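Local coordinates for teichoic acid biosynthesis protein F (Staphylococcus epidermidis, PDB 3L7I) that is a teichoic acid biosynthesis protein of the TagF type, with two Rossmann-like domains arranged as in GT-B glycosyltransferases, at residues Y380-P392 with S400-A414. Sequence-based numbering, arbitrary orientation.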
loop_
_atom_site.group_PDB
_atom_site.type_symbol
_atom_site.label_atom_id
_atom_site.label_comp_id
_atom_site.label_asym_id
_atom_site.label_seq_id
_atom_site.Cartn_x
_atom_site.Cartn_y
_atom_site.Cartn_z
ATOM N N TYR A 380 37.330 -17.600 30.548
ATOM C CA TYR A 380 37.192 -16.596 29.497
ATOM C C TYR A 380 36.220 -15.494 29.905
ATOM O O TYR A 380 35.226 -15.251 29.212
ATOM C CB TYR A 380 36.733 -17.239 28.186
ATOM C CG TYR A 380 37.618 -18.360 27.725
ATOM C CD1 TYR A 380 38.930 -18.123 27.358
ATOM C CD2 TYR A 380 37.143 -19.662 27.667
ATOM C CE1 TYR A 380 39.747 -19.145 26.941
ATOM C CE2 TYR A 380 37.946 -20.694 27.251
ATOM C CZ TYR A 380 39.248 -20.429 26.889
ATOM O OH TYR A 380 40.051 -21.459 26.472
ATOM N N PRO A 381 36.536 -14.794 31.007
ATOM C CA PRO A 381 35.639 -13.850 31.676
ATOM C C PRO A 381 35.292 -12.658 30.810
ATOM O O PRO A 381 34.290 -12.000 31.084
ATOM C CB PRO A 381 36.472 -13.354 32.865
ATOM C CG PRO A 381 37.636 -14.264 32.947
ATOM C CD PRO A 381 37.893 -14.721 31.564
ATOM N N ASN A 382 36.095 -12.383 29.786
ATOM C CA ASN A 382 35.986 -11.104 29.102
ATOM C C ASN A 382 35.187 -11.123 27.794
ATOM O O ASN A 382 35.322 -10.232 26.961
ATOM C CB ASN A 382 37.369 -10.461 28.917
ATOM C CG ASN A 382 38.152 -10.355 30.239
ATOM O OD1 ASN A 382 37.571 -10.133 31.310
ATOM N ND2 ASN A 382 39.475 -10.528 30.163
ATOM N N TYR A 383 34.330 -12.120 27.620
ATOM C CA TYR A 383 33.420 -12.116 26.480
ATOM C C TYR A 383 32.051 -11.567 26.894
ATOM O O TYR A 383 31.723 -11.553 28.087
ATOM C CB TYR A 383 33.250 -13.524 25.923
ATOM C CG TYR A 383 34.437 -14.078 25.183
ATOM C CD1 TYR A 383 34.795 -15.402 25.337
ATOM C CD2 TYR A 383 35.188 -13.294 24.321
ATOM C CE1 TYR A 383 35.862 -15.943 24.657
ATOM C CE2 TYR A 383 36.267 -13.826 23.631
ATOM C CZ TYR A 383 36.599 -15.159 23.810
ATOM O OH TYR A 383 37.664 -15.734 23.152
ATOM N N ARG A 384 31.257 -11.113 25.926
ATOM C CA ARG A 384 29.897 -10.695 26.235
ATOM C C ARG A 384 28.983 -11.930 26.320
ATOM O O ARG A 384 28.641 -12.536 25.298
ATOM C CB ARG A 384 29.368 -9.671 25.219
ATOM C CG ARG A 384 27.999 -9.084 25.605
ATOM C CD ARG A 384 27.726 -7.707 24.988
ATOM N NE ARG A 384 26.915 -7.751 23.765
ATOM C CZ ARG A 384 25.614 -7.448 23.711
ATOM N NH1 ARG A 384 24.955 -7.082 24.812
ATOM N NH2 ARG A 384 24.968 -7.517 22.552
ATOM N N TYR A 385 28.611 -12.320 27.539
ATOM C CA TYR A 385 27.680 -13.427 27.730
ATOM C C TYR A 385 26.228 -12.959 27.881
ATOM O O TYR A 385 25.918 -12.061 28.685
ATOM C CB TYR A 385 28.109 -14.283 28.909
ATOM C CG TYR A 385 29.456 -14.931 28.693
ATOM C CD1 TYR A 385 29.572 -16.131 28.002
ATOM C CD2 TYR A 385 30.614 -14.338 29.170
ATOM C CE1 TYR A 385 30.806 -16.728 27.796
ATOM C CE2 TYR A 385 31.854 -14.926 28.977
ATOM C CZ TYR A 385 31.949 -16.121 28.287
ATOM O OH TYR A 385 33.188 -16.702 28.092
ATOM N N ILE A 386 25.345 -13.567 27.085
ATOM C CA ILE A 386 23.926 -13.251 27.117
ATOM C C ILE A 386 23.103 -14.515 27.347
ATOM O O ILE A 386 23.333 -15.532 26.696
ATOM C CB ILE A 386 23.505 -12.582 25.813
ATOM C CG1 ILE A 386 24.316 -11.304 25.613
ATOM C CG2 ILE A 386 22.038 -12.226 25.849
ATOM C CD1 ILE A 386 24.293 -10.743 24.199
ATOM N N TRP A 387 22.157 -14.467 28.286
ATOM C CA TRP A 387 21.176 -15.555 28.467
ATOM C C TRP A 387 19.745 -15.142 28.062
ATOM O O TRP A 387 19.279 -14.041 28.367
ATOM C CB TRP A 387 21.191 -16.076 29.905
ATOM C CG TRP A 387 22.187 -17.190 30.127
ATOM C CD1 TRP A 387 23.539 -17.069 30.355
ATOM C CD2 TRP A 387 21.908 -18.587 30.142
ATOM N NE1 TRP A 387 24.112 -18.310 30.502
ATOM C CE2 TRP A 387 23.134 -19.257 30.370
ATOM C CE3 TRP A 387 20.745 -19.338 29.995
ATOM C CZ2 TRP A 387 23.221 -20.638 30.438
ATOM C CZ3 TRP A 387 20.834 -20.706 30.071
ATOM C CH2 TRP A 387 22.063 -21.345 30.289
ATOM N N SER A 388 19.040 -16.029 27.371
ATOM C CA SER A 388 17.681 -15.737 26.937
ATOM C C SER A 388 16.702 -16.553 27.762
ATOM O O SER A 388 16.911 -17.740 27.923
ATOM C CB SER A 388 17.561 -16.072 25.459
ATOM O OG SER A 388 16.290 -16.605 25.148
ATOM N N PHE A 389 15.655 -15.920 28.295
ATOM C CA PHE A 389 14.635 -16.583 29.141
ATOM C C PHE A 389 13.228 -16.152 28.731
ATOM O O PHE A 389 13.074 -15.152 28.041
ATOM C CB PHE A 389 14.822 -16.226 30.632
ATOM C CG PHE A 389 16.175 -16.578 31.171
ATOM C CD1 PHE A 389 16.457 -17.865 31.579
ATOM C CD2 PHE A 389 17.171 -15.626 31.244
ATOM C CE1 PHE A 389 17.693 -18.200 32.057
ATOM C CE2 PHE A 389 18.414 -15.961 31.717
ATOM C CZ PHE A 389 18.672 -17.261 32.131
ATOM N N LYS A 390 12.199 -16.881 29.156
ATOM C CA LYS A 390 10.843 -16.416 28.924
ATOM C C LYS A 390 10.567 -15.322 29.909
ATOM O O LYS A 390 9.943 -14.326 29.585
ATOM C CB LYS A 390 9.821 -17.524 29.117
ATOM C CG LYS A 390 10.027 -18.701 28.219
ATOM C CD LYS A 390 8.788 -19.569 28.220
ATOM C CE LYS A 390 9.141 -21.063 28.143
ATOM N NZ LYS A 390 8.101 -21.941 28.826
ATOM N N ASN A 391 11.051 -15.515 31.126
ATOM C CA ASN A 391 10.833 -14.562 32.206
ATOM C C ASN A 391 12.104 -14.295 32.990
ATOM O O ASN A 391 12.309 -14.868 34.041
ATOM C CB ASN A 391 9.738 -15.077 33.133
ATOM C CG ASN A 391 8.392 -15.176 32.433
ATOM O OD1 ASN A 391 7.855 -14.166 31.948
ATOM N ND2 ASN A 391 7.838 -16.392 32.370
ATOM N N PRO A 392 12.960 -13.412 32.466
ATOM C CA PRO A 392 14.294 -13.135 33.010
ATOM C C PRO A 392 14.323 -12.713 34.475
ATOM O O PRO A 392 15.322 -12.987 35.133
ATOM C CB PRO A 392 14.796 -12.005 32.123
ATOM C CG PRO A 392 14.104 -12.228 30.830
ATOM C CD PRO A 392 12.728 -12.683 31.205
ATOM N N SER A 400 28.935 -12.839 34.724
ATOM C CA SER A 400 28.932 -11.546 34.043
ATOM C C SER A 400 27.857 -11.401 32.976
ATOM O O SER A 400 27.808 -10.389 32.282
ATOM C CB SER A 400 30.295 -11.293 33.399
ATOM O OG SER A 400 30.527 -12.203 32.334
ATOM N N ALA A 401 27.005 -12.405 32.829
ATOM C CA ALA A 401 26.043 -12.404 31.730
ATOM C C ALA A 401 24.944 -11.378 31.946
ATOM O O ALA A 401 24.574 -11.089 33.095
ATOM C CB ALA A 401 25.441 -13.792 31.551
ATOM N N GLU A 402 24.441 -10.819 30.843
ATOM C CA GLU A 402 23.221 -10.032 30.897
ATOM C C GLU A 402 22.117 -10.920 30.385
ATOM O O GLU A 402 22.363 -11.802 29.555
ATOM C CB GLU A 402 23.324 -8.765 30.058
ATOM C CG GLU A 402 24.130 -8.921 28.799
ATOM C CD GLU A 402 23.816 -7.840 27.748
ATOM O OE1 GLU A 402 24.602 -6.857 27.644
ATOM O OE2 GLU A 402 22.786 -7.981 27.022
ATOM N N LYS A 403 20.903 -10.723 30.890
ATOM C CA LYS A 403 19.786 -11.546 30.422
ATOM C C LYS A 403 18.723 -10.808 29.593
ATOM O O LYS A 403 18.371 -9.673 29.906
ATOM C CB LYS A 403 19.155 -12.367 31.564
ATOM C CG LYS A 403 19.348 -11.883 32.999
ATOM C CD LYS A 403 19.057 -13.030 33.946
ATOM C CE LYS A 403 18.963 -12.600 35.381
ATOM N NZ LYS A 403 17.798 -11.717 35.615
ATOM N N VAL A 404 18.233 -11.458 28.531
ATOM C CA VAL A 404 17.174 -10.898 27.682
ATOM C C VAL A 404 15.853 -11.675 27.729
ATOM O O VAL A 404 15.827 -12.870 28.021
ATOM C CB VAL A 404 17.597 -10.878 26.226
ATOM C CG1 VAL A 404 18.871 -10.106 26.071
ATOM C CG2 VAL A 404 17.778 -12.294 25.740
ATOM N N LYS A 405 14.759 -10.994 27.393
ATOM C CA LYS A 405 13.439 -11.625 27.315
ATOM C C LYS A 405 13.087 -12.079 25.876
ATOM O O LYS A 405 13.378 -11.392 24.883
ATOM C CB LYS A 405 12.378 -10.666 27.868
ATOM C CG LYS A 405 10.973 -11.210 27.873
ATOM C CD LYS A 405 10.040 -10.377 28.721
ATOM C CE LYS A 405 8.671 -11.048 28.846
ATOM N NZ LYS A 405 7.631 -10.116 29.364
ATOM N N ARG A 406 12.461 -13.235 25.749
ATOM C CA ARG A 406 12.146 -13.717 24.421
ATOM C C ARG A 406 11.247 -12.750 23.677
ATOM O O ARG A 406 10.313 -12.205 24.245
ATOM C CB ARG A 406 11.480 -15.076 24.504
ATOM C CG ARG A 406 12.402 -16.200 24.219
ATOM C CD ARG A 406 11.667 -17.485 24.349
ATOM N NE ARG A 406 12.387 -18.565 23.687
ATOM C CZ ARG A 406 11.843 -19.378 22.792
ATOM N NH1 ARG A 406 12.585 -20.340 22.244
ATOM N NH2 ARG A 406 10.560 -19.239 22.471
ATOM N N ASN A 407 11.539 -12.532 22.403
ATOM C CA ASN A 407 10.704 -11.690 21.560
ATOM C C ASN A 407 10.757 -10.211 21.835
ATOM O O ASN A 407 9.855 -9.470 21.453
ATOM C CB ASN A 407 9.266 -12.142 21.622
ATOM C CG ASN A 407 8.962 -13.136 20.563
ATOM O OD1 ASN A 407 8.396 -12.780 19.512
ATOM N ND2 ASN A 407 9.394 -14.394 20.783
ATOM N N SER A 408 11.821 -9.789 22.498
ATOM C CA SER A 408 12.028 -8.388 22.799
ATOM C C SER A 408 13.137 -7.860 21.910
ATOM O O SER A 408 13.859 -8.628 21.263
ATOM C CB SER A 408 12.361 -8.203 24.279
ATOM O OG SER A 408 13.583 -8.827 24.590
ATOM N N ALA A 409 13.261 -6.542 21.845
ATOM C CA ALA A 409 14.255 -5.967 20.957
ATOM C C ALA A 409 15.631 -6.559 21.290
ATOM O O ALA A 409 16.404 -6.920 20.393
ATOM C CB ALA A 409 14.255 -4.476 21.085
ATOM N N GLU A 410 15.905 -6.687 22.589
ATOM C CA GLU A 410 17.209 -7.125 23.064
ATOM C C GLU A 410 17.453 -8.566 22.690
ATOM O O GLU A 410 18.598 -8.958 22.457
ATOM C CB GLU A 410 17.329 -6.970 24.576
ATOM C CG GLU A 410 17.510 -5.553 25.057
ATOM C CD GLU A 410 16.199 -4.842 25.352
ATOM O OE1 GLU A 410 15.136 -5.291 24.855
ATOM O OE2 GLU A 410 16.243 -3.826 26.092
ATOM N N TYR A 411 16.375 -9.351 22.662
ATOM C CA TYR A 411 16.424 -10.760 22.274
ATOM C C TYR A 411 16.902 -10.851 20.844
ATOM O O TYR A 411 17.856 -11.558 20.547
ATOM C CB TYR A 411 15.035 -11.386 22.406
ATOM C CG TYR A 411 14.905 -12.849 21.990
ATOM C CD1 TYR A 411 15.437 -13.864 22.773
ATOM C CD2 TYR A 411 14.204 -13.212 20.850
ATOM C CE1 TYR A 411 15.304 -15.172 22.429
ATOM C CE2 TYR A 411 14.067 -14.537 20.492
ATOM C CZ TYR A 411 14.611 -15.514 21.290
ATOM O OH TYR A 411 14.483 -16.857 20.957
ATOM N N TYR A 412 16.249 -10.102 19.962
ATOM C CA TYR A 412 16.611 -10.127 18.551
ATOM C C TYR A 412 18.032 -9.620 18.299
ATOM O O TYR A 412 18.775 -10.217 17.514
ATOM C CB TYR A 412 15.547 -9.420 17.700
ATOM C CG TYR A 412 14.272 -10.232 17.704
ATOM C CD1 TYR A 412 14.212 -11.452 17.023
ATOM C CD2 TYR A 412 13.160 -9.834 18.437
ATOM C CE1 TYR A 412 13.086 -12.221 17.045
ATOM C CE2 TYR A 412 12.018 -10.607 18.461
ATOM C CZ TYR A 412 11.988 -11.804 17.766
ATOM O OH TYR A 412 10.863 -12.611 17.784
ATOM N N GLN A 413 18.411 -8.543 18.984
ATOM C CA GLN A 413 19.772 -8.038 18.917
ATOM C C GLN A 413 20.758 -9.144 19.236
ATOM O O GLN A 413 21.621 -9.480 18.422
ATOM C CB GLN A 413 19.960 -6.930 19.940
ATOM C CG GLN A 413 20.228 -5.548 19.400
ATOM C CD GLN A 413 20.254 -4.522 20.530
ATOM O OE1 GLN A 413 21.315 -3.957 20.857
ATOM N NE2 GLN A 413 19.086 -4.304 21.166
ATOM N N ALA A 414 20.622 -9.695 20.441
ATOM C CA ALA A 414 21.551 -10.686 20.950
ATOM C C ALA A 414 21.760 -11.748 19.895
ATOM O O ALA A 414 22.893 -12.079 19.553
ATOM C CB ALA A 414 21.040 -11.296 22.258
#
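R384 turns CG away from its own amide (chi1 -173°) and then bends at chi3, which brings the guanidinium to E402, whose CG sits between N and the carbonyl carbon (chi1 35°) and whose chain runs straight on from there. These residues lie on neighbouring parallel strands of a Rossmann-like sheet in one half of the GT-B fold, 402-405 being an edge strand of the sheet within the chain and 384-389 the next one in. The two flat groups stand steeply to one another in a salt bridge whose hydrogen bond is bent and weak, NH1 of R384 lying 2.9 Å from OE1 of E402; NH2 of R384 makes a second salt bridge, to E417. Backbone bonds zip the pair together from E402 N to Y385 O through R406 N to F389 O. On the side facing helix 409-417, I386 packs its CG2 against V404 CG1 at 3.8 Å, while its CD1 touches A414 CB and lies over the guanidinium of R384. S388 OG, hydrogen-bonded to E358, meets the edge of the Y411 ring. On the opposite face of the sheet, K403 CB and CD border F389 CE2, the CB at the ring edge, before the chain bends at chi4 and NZ donates to P392 O at 2.8 Å from above the carbonyl plane.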